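Local structure of 6-phospho-beta-glucosidase BglT (Thermotoga maritima, 1UP7) at residues 211-216 with 235-240; 186-191 with 198-203; 224-229 with 243-248. The protein hydrolyses cellobiose 6'-phosphate to glucose 6-phosphate and glucose, using NAD+ and a manganese ion as cofactors. All coordinates share one frame; numbering follows the deposited sequence.

In the fold
All three contacts belong to the region matching the C-terminal domain family of glycosidase family 4. Contacts 1 and 2 have centres about 11 Å apart and share a sheet: strand 239-240 pairs antiparallel with strand 195-203, where Ile239 O lies 2.7 Å from Ile198 N, a probable hydrogen bond. Contact 3 is about 14 Å from contact 1, centre to centre, and meets it where Val240 CG1 packs 3.5 Å from Phe228 CE1. Contacts 2 and 3 do not touch, their nearest atoms being about 8 Å apart. Tyr243 in contact 3 reaches the glucose 6-phosphate; the side chains of Tyr189 in contact 2 and Ile239 in contact 1 stay about 9 and 14 Å from it.

Contact 1 (211-216 with 235-240); sequences KVFENL and SVRLIV
With CG anti to its carbonyl carbon (chi1 -80°), Phe213 sends its ring from helix 211-216 across to Ile239, whose CG1 meets Phe213 CE1 at 3.6 Å. The ring lies between two unlike groups. Ile239 CD1 sits over one face, displaced toward the rim, while Arg237 NH1 stands over the centre of the opposite face. Arg237 CZ is 4.9 Å from the Phe213 ring centroid and 25° off the ring normal, which is cation-pi geometry, although the guanidinium is inclined 40° to the ring. A bend at chi3 of Arg237 turns the group back over the ring, and its NH2 also forms a salt bridge with Glu210. The backbone here leaves helix 230-236 at Arg237, which has positive phi, and enters strand 239-240, an antiparallel neighbour of strand 195-203; helix 209-216 thus packs against a helix-to-strand connection. At that connection Phe213 CZ comes within 3.6 Å of Arg237 C. Ile239 CD1 also meets Val212 CG1 at 3.8 Å, the two side chains crossing at about a right angle, and Phe170 of helix 166-177 touches both residues.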
# COMPACT_ATOMS: atom_id res chain seq x y z
N LYS A 211 9.21 6.24 -33.24
CA LYS A 211 8.83 5.94 -34.62
C LYS A 211 7.33 5.84 -34.78
O LYS A 211 6.79 6.27 -35.78
CB LYS A 211 9.46 4.61 -35.03
CG LYS A 211 10.83 4.73 -35.61
CD LYS A 211 11.49 3.35 -35.71
CE LYS A 211 12.96 3.49 -36.03
NZ LYS A 211 13.73 2.49 -35.25
N VAL A 212 6.67 5.26 -33.78
CA VAL A 212 5.22 5.14 -33.78
C VAL A 212 4.57 6.51 -33.65
O VAL A 212 3.64 6.81 -34.41
CB VAL A 212 4.71 4.13 -32.69
CG1 VAL A 212 3.21 4.11 -32.63
CG2 VAL A 212 5.21 2.71 -32.97
N PHE A 213 5.08 7.35 -32.74
CA PHE A 213 4.58 8.72 -32.60
C PHE A 213 4.78 9.51 -33.91
O PHE A 213 3.85 10.15 -34.40
CB PHE A 213 5.23 9.41 -31.41
CG PHE A 213 4.61 9.06 -30.09
CD1 PHE A 213 3.31 9.44 -29.80
CD2 PHE A 213 5.34 8.38 -29.13
CE1 PHE A 213 2.73 9.13 -28.55
CE2 PHE A 213 4.77 8.05 -27.88
CZ PHE A 213 3.48 8.43 -27.58
N GLU A 214 5.97 9.41 -34.49
CA GLU A 214 6.25 10.05 -35.79
C GLU A 214 5.29 9.56 -36.88
O GLU A 214 4.88 10.33 -37.74
CB GLU A 214 7.69 9.84 -36.24
CG GLU A 214 8.71 10.56 -35.37
CD GLU A 214 8.82 12.05 -35.68
OE1 GLU A 214 7.96 12.82 -35.20
OE2 GLU A 214 9.78 12.45 -36.39
N ASN A 215 4.93 8.28 -36.83
CA ASN A 215 4.00 7.71 -37.81
C ASN A 215 2.57 8.23 -37.66
O ASN A 215 1.91 8.51 -38.66
CB ASN A 215 3.99 6.18 -37.68
CG ASN A 215 4.09 5.47 -39.03
OD1 ASN A 215 3.18 4.71 -39.40
ND2 ASN A 215 5.19 5.72 -39.76
N LEU A 216 2.10 8.35 -36.42
CA LEU A 216 0.79 8.92 -36.15
C LEU A 216 0.54 10.30 -36.81
O LEU A 216 -0.60 10.61 -37.15
CB LEU A 216 0.57 9.00 -34.65
CG LEU A 216 -0.27 7.86 -34.06
CD1 LEU A 216 0.41 6.49 -34.23
CD2 LEU A 216 -0.54 8.13 -32.60
N SER A 235 2.82 16.49 -26.40
CA SER A 235 2.56 17.06 -25.08
C SER A 235 2.30 15.99 -24.09
O SER A 235 2.93 15.91 -23.06
CB SER A 235 1.34 17.97 -25.18
OG SER A 235 1.72 19.05 -26.02
N VAL A 236 1.34 15.15 -24.44
CA VAL A 236 0.83 14.12 -23.57
C VAL A 236 1.78 12.92 -23.56
O VAL A 236 1.88 12.23 -22.55
CB VAL A 236 -0.56 13.67 -24.05
CG1 VAL A 236 -1.06 12.48 -23.26
CG2 VAL A 236 -1.56 14.82 -23.97
N ARG A 237 2.43 12.67 -24.68
CA ARG A 237 3.37 11.54 -24.86
C ARG A 237 2.79 10.17 -24.48
O ARG A 237 3.46 9.31 -23.92
CB ARG A 237 4.72 11.79 -24.16
CG ARG A 237 5.55 12.87 -24.80
CD ARG A 237 7.04 12.75 -24.49
NE ARG A 237 7.80 12.02 -25.53
CZ ARG A 237 7.37 11.76 -26.78
NH1 ARG A 237 6.17 12.16 -27.20
NH2 ARG A 237 8.15 11.10 -27.62
N LEU A 238 1.53 9.97 -24.82
CA LEU A 238 0.84 8.70 -24.66
C LEU A 238 0.02 8.46 -25.94
O LEU A 238 -0.56 9.40 -26.53
CB LEU A 238 -0.15 8.70 -23.47
CG LEU A 238 0.31 8.90 -22.02
CD1 LEU A 238 -0.90 8.99 -21.05
CD2 LEU A 238 1.23 7.76 -21.61
N ILE A 239 -0.03 7.21 -26.37
CA ILE A 239 -0.96 6.89 -27.44
C ILE A 239 -2.25 6.51 -26.74
O ILE A 239 -2.27 5.69 -25.85
CB ILE A 239 -0.47 5.74 -28.37
CG1 ILE A 239 0.77 6.15 -29.15
CG2 ILE A 239 -1.56 5.34 -29.38
CD1 ILE A 239 1.76 5.06 -29.29
N VAL A 240 -3.32 7.16 -27.15
CA VAL A 240 -4.55 7.15 -26.40
C VAL A 240 -5.63 6.31 -27.09
O VAL A 240 -5.76 6.31 -28.30
CB VAL A 240 -5.01 8.62 -26.14
CG1 VAL A 240 -5.79 9.24 -27.34
CG2 VAL A 240 -5.81 8.67 -24.91

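Contact 2 (186-191 with 198-203); sequences FLKYYG and IEKVFV
Phe186 and Phe202 lie side by side and point the same way, with Phe202 CD1 4.1 Å from Phe186 CD1 and near the plane of the Phe186 ring, an edge contact and not a stack. Phe186 O likewise lies in plane at the Phe202 ring edge. Their backbones form a hydrogen-bonded antiparallel pair with two bonds, both 2.8 Å: Phe186 N to Phe202 O and Phe202 N to Phe186 O. Arg344 of a third subunit adds a cation-pi contact to Phe202. On the sheet's other face Leu187 runs alongside Val201, and Tyr189 crosses Ile198 obliquely, Tyr189 CD2 standing 3.6 Å from Ile198 CG1. These pairs belong to the antiparallel beta hairpin of strands 185-190 and 195-203, whose register shifts by one residue between Lys188 and Tyr189, a beta bulge. There Glu199 N donates to Lys188 O at 2.9 Å. The extended side chains of Lys188 and Glu199 run side by side, yet Lys188 NZ to Glu199 OE1 is a long salt bridge of 3.7 Å; NZ also bonds to the carbonyls of Lys352 and Gln350. Tyr190 OH is modelled only 2.4 Å from Glu199 OE1, too short to trust in detail, with carboxylate and ring planes 58° apart, and is also hydrogen-bonded to Asp354 N. Tyr189 OH is hydrogen-bonded to Glu335 and Ser196, its side chain about 6 Å from that of Cys164, a manganese-binding residue.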
# COMPACT_ATOMS: atom_id res chain seq x y z
N PHE A 186 5.25 -5.84 -28.19
CA PHE A 186 5.06 -5.84 -26.75
C PHE A 186 4.89 -4.39 -26.27
O PHE A 186 5.64 -3.51 -26.65
CB PHE A 186 6.25 -6.59 -26.11
CG PHE A 186 6.19 -6.70 -24.62
CD1 PHE A 186 6.72 -5.69 -23.81
CD2 PHE A 186 5.64 -7.83 -24.01
CE1 PHE A 186 6.67 -5.78 -22.41
CE2 PHE A 186 5.58 -7.93 -22.61
CZ PHE A 186 6.11 -6.90 -21.81
N LEU A 187 3.89 -4.17 -25.44
CA LEU A 187 3.45 -2.83 -25.07
C LEU A 187 3.54 -2.55 -23.58
O LEU A 187 3.29 -3.44 -22.76
CB LEU A 187 1.98 -2.67 -25.48
CG LEU A 187 1.55 -2.25 -26.90
CD1 LEU A 187 2.60 -2.33 -27.98
CD2 LEU A 187 0.32 -3.01 -27.29
N LYS A 188 3.88 -1.32 -23.21
CA LYS A 188 3.44 -0.83 -21.92
C LYS A 188 2.07 -0.20 -22.15
O LYS A 188 1.94 0.85 -22.78
CB LYS A 188 4.42 0.14 -21.25
CG LYS A 188 3.92 0.54 -19.87
CD LYS A 188 4.91 1.41 -19.15
CE LYS A 188 4.24 2.10 -17.97
NZ LYS A 188 5.31 2.64 -17.05
N TYR A 189 1.06 -0.88 -21.62
CA TYR A 189 -0.33 -0.62 -21.93
C TYR A 189 -1.13 -0.72 -20.64
O TYR A 189 -1.06 -1.71 -19.94
CB TYR A 189 -0.82 -1.74 -22.87
CG TYR A 189 -2.27 -1.60 -23.31
CD1 TYR A 189 -3.32 -1.75 -22.39
CD2 TYR A 189 -2.58 -1.28 -24.62
CE1 TYR A 189 -4.64 -1.60 -22.77
CE2 TYR A 189 -3.87 -1.13 -25.03
CZ TYR A 189 -4.91 -1.27 -24.11
OH TYR A 189 -6.20 -1.11 -24.56
N TYR A 190 -1.95 0.28 -20.35
CA TYR A 190 -2.75 0.25 -19.13
C TYR A 190 -3.90 1.23 -19.23
O TYR A 190 -3.89 2.17 -20.02
CB TYR A 190 -1.91 0.57 -17.89
CG TYR A 190 -1.13 1.89 -18.00
CD1 TYR A 190 0.07 1.96 -18.70
CD2 TYR A 190 -1.61 3.04 -17.40
CE1 TYR A 190 0.77 3.17 -18.79
CE2 TYR A 190 -0.93 4.22 -17.48
CZ TYR A 190 0.25 4.29 -18.18
OH TYR A 190 0.89 5.50 -18.26
N GLY A 191 -4.88 1.00 -18.38
CA GLY A 191 -6.02 1.87 -18.25
C GLY A 191 -7.23 1.00 -18.01
O GLY A 191 -7.16 -0.13 -17.53
N ILE A 198 -1.12 3.86 -24.17
CA ILE A 198 0.11 3.15 -24.48
C ILE A 198 1.25 4.12 -24.27
O ILE A 198 1.26 5.23 -24.83
CB ILE A 198 0.08 2.58 -25.95
CG1 ILE A 198 -1.04 1.56 -26.10
CG2 ILE A 198 1.45 1.95 -26.34
CD1 ILE A 198 -1.37 1.17 -27.54
N GLU A 199 2.20 3.68 -23.46
CA GLU A 199 3.33 4.51 -23.08
C GLU A 199 4.58 4.11 -23.85
O GLU A 199 5.40 4.98 -24.19
CB GLU A 199 3.55 4.39 -21.56
CG GLU A 199 4.38 5.49 -20.92
CD GLU A 199 4.19 5.56 -19.41
OE1 GLU A 199 3.19 5.05 -18.88
OE2 GLU A 199 5.06 6.13 -18.75
N LYS A 200 4.73 2.82 -24.11
CA LYS A 200 5.91 2.29 -24.81
C LYS A 200 5.51 1.23 -25.83
O LYS A 200 4.57 0.47 -25.61
CB LYS A 200 6.95 1.69 -23.81
CG LYS A 200 7.34 2.65 -22.65
CD LYS A 200 8.81 3.01 -22.62
CE LYS A 200 9.09 4.49 -22.94
NZ LYS A 200 10.40 4.63 -23.76
N VAL A 201 6.23 1.19 -26.93
CA VAL A 201 6.04 0.16 -27.94
C VAL A 201 7.36 -0.51 -28.24
O VAL A 201 8.34 0.15 -28.55
CB VAL A 201 5.43 0.68 -29.25
CG1 VAL A 201 5.30 -0.47 -30.24
CG2 VAL A 201 4.08 1.27 -29.02
N PHE A 202 7.36 -1.83 -28.15
CA PHE A 202 8.51 -2.64 -28.49
C PHE A 202 8.14 -3.60 -29.62
O PHE A 202 7.10 -4.27 -29.57
CB PHE A 202 8.99 -3.47 -27.29
CG PHE A 202 9.49 -2.66 -26.11
CD1 PHE A 202 8.60 -2.25 -25.10
CD2 PHE A 202 10.84 -2.37 -25.97
CE1 PHE A 202 9.07 -1.52 -24.00
CE2 PHE A 202 11.31 -1.64 -24.87
CZ PHE A 202 10.43 -1.21 -23.89
N VAL A 203 9.00 -3.69 -30.64
CA VAL A 203 8.84 -4.66 -31.71
C VAL A 203 10.12 -5.48 -31.80
O VAL A 203 11.22 -4.94 -32.02
CB VAL A 203 8.55 -3.99 -33.07
CG1 VAL A 203 8.68 -5.03 -34.22
CG2 VAL A 203 7.17 -3.35 -33.04

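Contact 3 (224-229 with 243-248); sequences PDEDFP and YLRYYL. With G6P (6-O-phosphono-alpha-D-glucopyranose), chain J.
Glu226 OE1 is gripped by two cations: Arg245 NH1 at 2.5 Å across the contact, a salt bridge short for its kind, and Lys256 NZ from helix 250-258. The carboxylate approaches the guanidinium at its edge, near its plane, and the two flat groups are only 17° apart, so they are close to coplanar although the side chains cross obliquely. Arg245 reaches this position with CG anti to the carbonyl carbon (chi1 -87°) and a bend at chi3, while NE is hydrogen-bonded to Pro242 O, a second bond that limits how the guanidinium can turn. The aliphatic part of the arginine is used as well, since Arg245 CG lies 3.7 Å from Phe228 CE1. Replacing Arg245 by an alanine is likely to leave Glu226 with Lys256 as its remaining cationic partner and to open a gap beside the Phe228 ring. The contact joins a loop that contains a type I beta turn from Pro224 to Asp227 to the short helix 245-248 that follows the active-site tyrosine in the C-terminal domain of the family 4 glycosidase. Leu244 C lies at the edge of the Phe228 ring, 4.1 Å from Phe228 CZ, and Phe228 CE2 meets Leu248 CD1 at 4.2 Å. Val396 of a second subunit packs on both Phe228 and Leu248. The CB of Tyr243, the proton acceptor, points away from the loop, and Tyr243 OH is 3.3 Å from C2 of the glucose 6-phosphate, that C2 atom lying at the ring edge, near its plane, while the ring of His194, a manganese-binding residue of the enzyme, meets that of Tyr243 with the planes at about 35°.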
# COMPACT_ATOMS: atom_id res chain seq x y z
N PRO A 224 -11.09 13.07 -40.45
CA PRO A 224 -10.02 14.05 -40.16
C PRO A 224 -10.20 14.90 -38.88
O PRO A 224 -9.43 14.67 -37.93
CB PRO A 224 -9.98 14.95 -41.43
CG PRO A 224 -10.94 14.30 -42.42
CD PRO A 224 -11.92 13.50 -41.59
N ASP A 225 -11.16 15.82 -38.84
CA ASP A 225 -11.33 16.78 -37.72
C ASP A 225 -11.49 16.15 -36.33
O ASP A 225 -11.64 16.86 -35.33
CB ASP A 225 -12.50 17.72 -37.97
CG ASP A 225 -12.04 19.11 -38.39
OD1 ASP A 225 -11.58 19.87 -37.50
OD2 ASP A 225 -12.10 19.53 -39.58
N GLU A 226 -11.43 14.82 -36.28
CA GLU A 226 -11.64 14.07 -35.05
C GLU A 226 -10.40 13.44 -34.43
O GLU A 226 -10.50 12.79 -33.40
CB GLU A 226 -12.56 12.90 -35.34
CG GLU A 226 -14.01 13.13 -34.97
CD GLU A 226 -14.89 12.09 -35.61
OE1 GLU A 226 -15.07 10.97 -35.02
OE2 GLU A 226 -15.37 12.39 -36.72
N ASP A 227 -9.25 13.57 -35.05
CA ASP A 227 -8.05 12.99 -34.50
C ASP A 227 -7.32 14.01 -33.66
O ASP A 227 -7.37 15.21 -33.91
CB ASP A 227 -7.14 12.59 -35.68
CG ASP A 227 -7.79 11.56 -36.57
OD1 ASP A 227 -8.77 10.93 -36.10
OD2 ASP A 227 -7.41 11.33 -37.74
N PHE A 228 -6.58 13.49 -32.69
CA PHE A 228 -5.78 14.35 -31.87
C PHE A 228 -4.73 14.95 -32.75
O PHE A 228 -4.14 14.27 -33.56
CB PHE A 228 -5.23 13.51 -30.75
CG PHE A 228 -6.27 12.94 -29.92
CD1 PHE A 228 -6.84 11.70 -30.23
CD2 PHE A 228 -6.73 13.64 -28.80
CE1 PHE A 228 -7.85 11.14 -29.43
CE2 PHE A 228 -7.72 13.12 -27.98
CZ PHE A 228 -8.28 11.84 -28.28
N PRO A 229 -4.56 16.25 -32.67
CA PRO A 229 -3.51 16.92 -33.45
C PRO A 229 -2.11 16.51 -32.97
O PRO A 229 -1.95 15.92 -31.90
CB PRO A 229 -3.82 18.40 -33.26
CG PRO A 229 -4.72 18.48 -32.07
CD PRO A 229 -5.38 17.17 -31.86
N TYR A 243 -11.49 6.26 -27.81
CA TYR A 243 -12.62 6.61 -26.94
C TYR A 243 -12.35 7.79 -26.03
O TYR A 243 -13.30 8.35 -25.47
CB TYR A 243 -13.01 5.42 -26.08
CG TYR A 243 -13.90 4.44 -26.79
CD1 TYR A 243 -13.37 3.49 -27.69
CD2 TYR A 243 -15.29 4.43 -26.55
CE1 TYR A 243 -14.21 2.57 -28.35
CE2 TYR A 243 -16.13 3.54 -27.20
CZ TYR A 243 -15.60 2.62 -28.08
OH TYR A 243 -16.45 1.74 -28.72
N LEU A 244 -11.07 8.15 -25.87
CA LEU A 244 -10.71 9.30 -25.07
C LEU A 244 -11.24 10.57 -25.72
O LEU A 244 -11.37 11.57 -25.07
CB LEU A 244 -9.19 9.40 -24.84
CG LEU A 244 -8.70 8.93 -23.46
CD1 LEU A 244 -9.53 9.47 -22.25
CD2 LEU A 244 -8.65 7.39 -23.42
N ARG A 245 -11.56 10.50 -27.00
CA ARG A 245 -12.11 11.64 -27.73
C ARG A 245 -13.37 12.18 -27.05
O ARG A 245 -13.62 13.37 -27.08
CB ARG A 245 -12.52 11.25 -29.15
CG ARG A 245 -11.42 11.32 -30.19
CD ARG A 245 -11.89 10.73 -31.56
NE ARG A 245 -12.79 9.60 -31.26
CZ ARG A 245 -13.68 9.06 -32.09
NH1 ARG A 245 -13.84 9.57 -33.32
NH2 ARG A 245 -14.42 8.03 -31.68
N TYR A 246 -14.15 11.29 -26.43
CA TYR A 246 -15.41 11.67 -25.78
C TYR A 246 -15.18 12.50 -24.54
O TYR A 246 -16.02 13.32 -24.21
CB TYR A 246 -16.29 10.46 -25.42
CG TYR A 246 -16.73 9.68 -26.65
CD1 TYR A 246 -17.72 10.16 -27.49
CD2 TYR A 246 -16.12 8.46 -26.97
CE1 TYR A 246 -18.10 9.46 -28.64
CE2 TYR A 246 -16.49 7.74 -28.11
CZ TYR A 246 -17.47 8.26 -28.94
OH TYR A 246 -17.83 7.55 -30.07
N TYR A 247 -14.05 12.27 -23.90
CA TYR A 247 -13.62 13.05 -22.75
C TYR A 247 -12.92 14.32 -23.15
O TYR A 247 -13.33 15.37 -22.68
CB TYR A 247 -12.70 12.21 -21.89
CG TYR A 247 -13.39 11.05 -21.25
CD1 TYR A 247 -13.55 9.85 -21.95
CD2 TYR A 247 -13.86 11.13 -19.95
CE1 TYR A 247 -14.16 8.78 -21.38
CE2 TYR A 247 -14.46 10.04 -19.34
CZ TYR A 247 -14.61 8.87 -20.07
OH TYR A 247 -15.20 7.78 -19.50
N LEU A 248 -11.92 14.24 -24.04
CA LEU A 248 -11.02 15.36 -24.30
C LEU A 248 -11.48 16.23 -25.48
O LEU A 248 -11.00 17.36 -25.67
CB LEU A 248 -9.61 14.83 -24.54
CG LEU A 248 -8.97 14.28 -23.27
CD1 LEU A 248 -7.96 13.31 -23.76
CD2 LEU A 248 -8.34 15.39 -22.39
C1 G6P J . -15.10 -0.88 -31.16
C2 G6P J . -15.11 -1.12 -29.62
C3 G6P J . -16.20 -2.13 -29.27
C4 G6P J . -17.53 -1.53 -29.69
C5 G6P J . -17.52 -1.35 -31.22
C6 G6P J . -18.81 -0.70 -31.69
O1 G6P J . -14.15 0.10 -31.60
O2 G6P J . -13.87 -1.61 -29.12
O3 G6P J . -16.20 -2.49 -27.88
O4 G6P J . -18.62 -2.32 -29.21
O5 G6P J . -16.41 -0.51 -31.65
O6 G6P J . -19.16 -1.15 -32.99
P G6P J . -20.70 -1.13 -33.48
O1P G6P J . -20.71 -1.85 -34.81
O2P G6P J . -21.29 0.25 -33.69
O3P G6P J . -21.50 -1.88 -32.46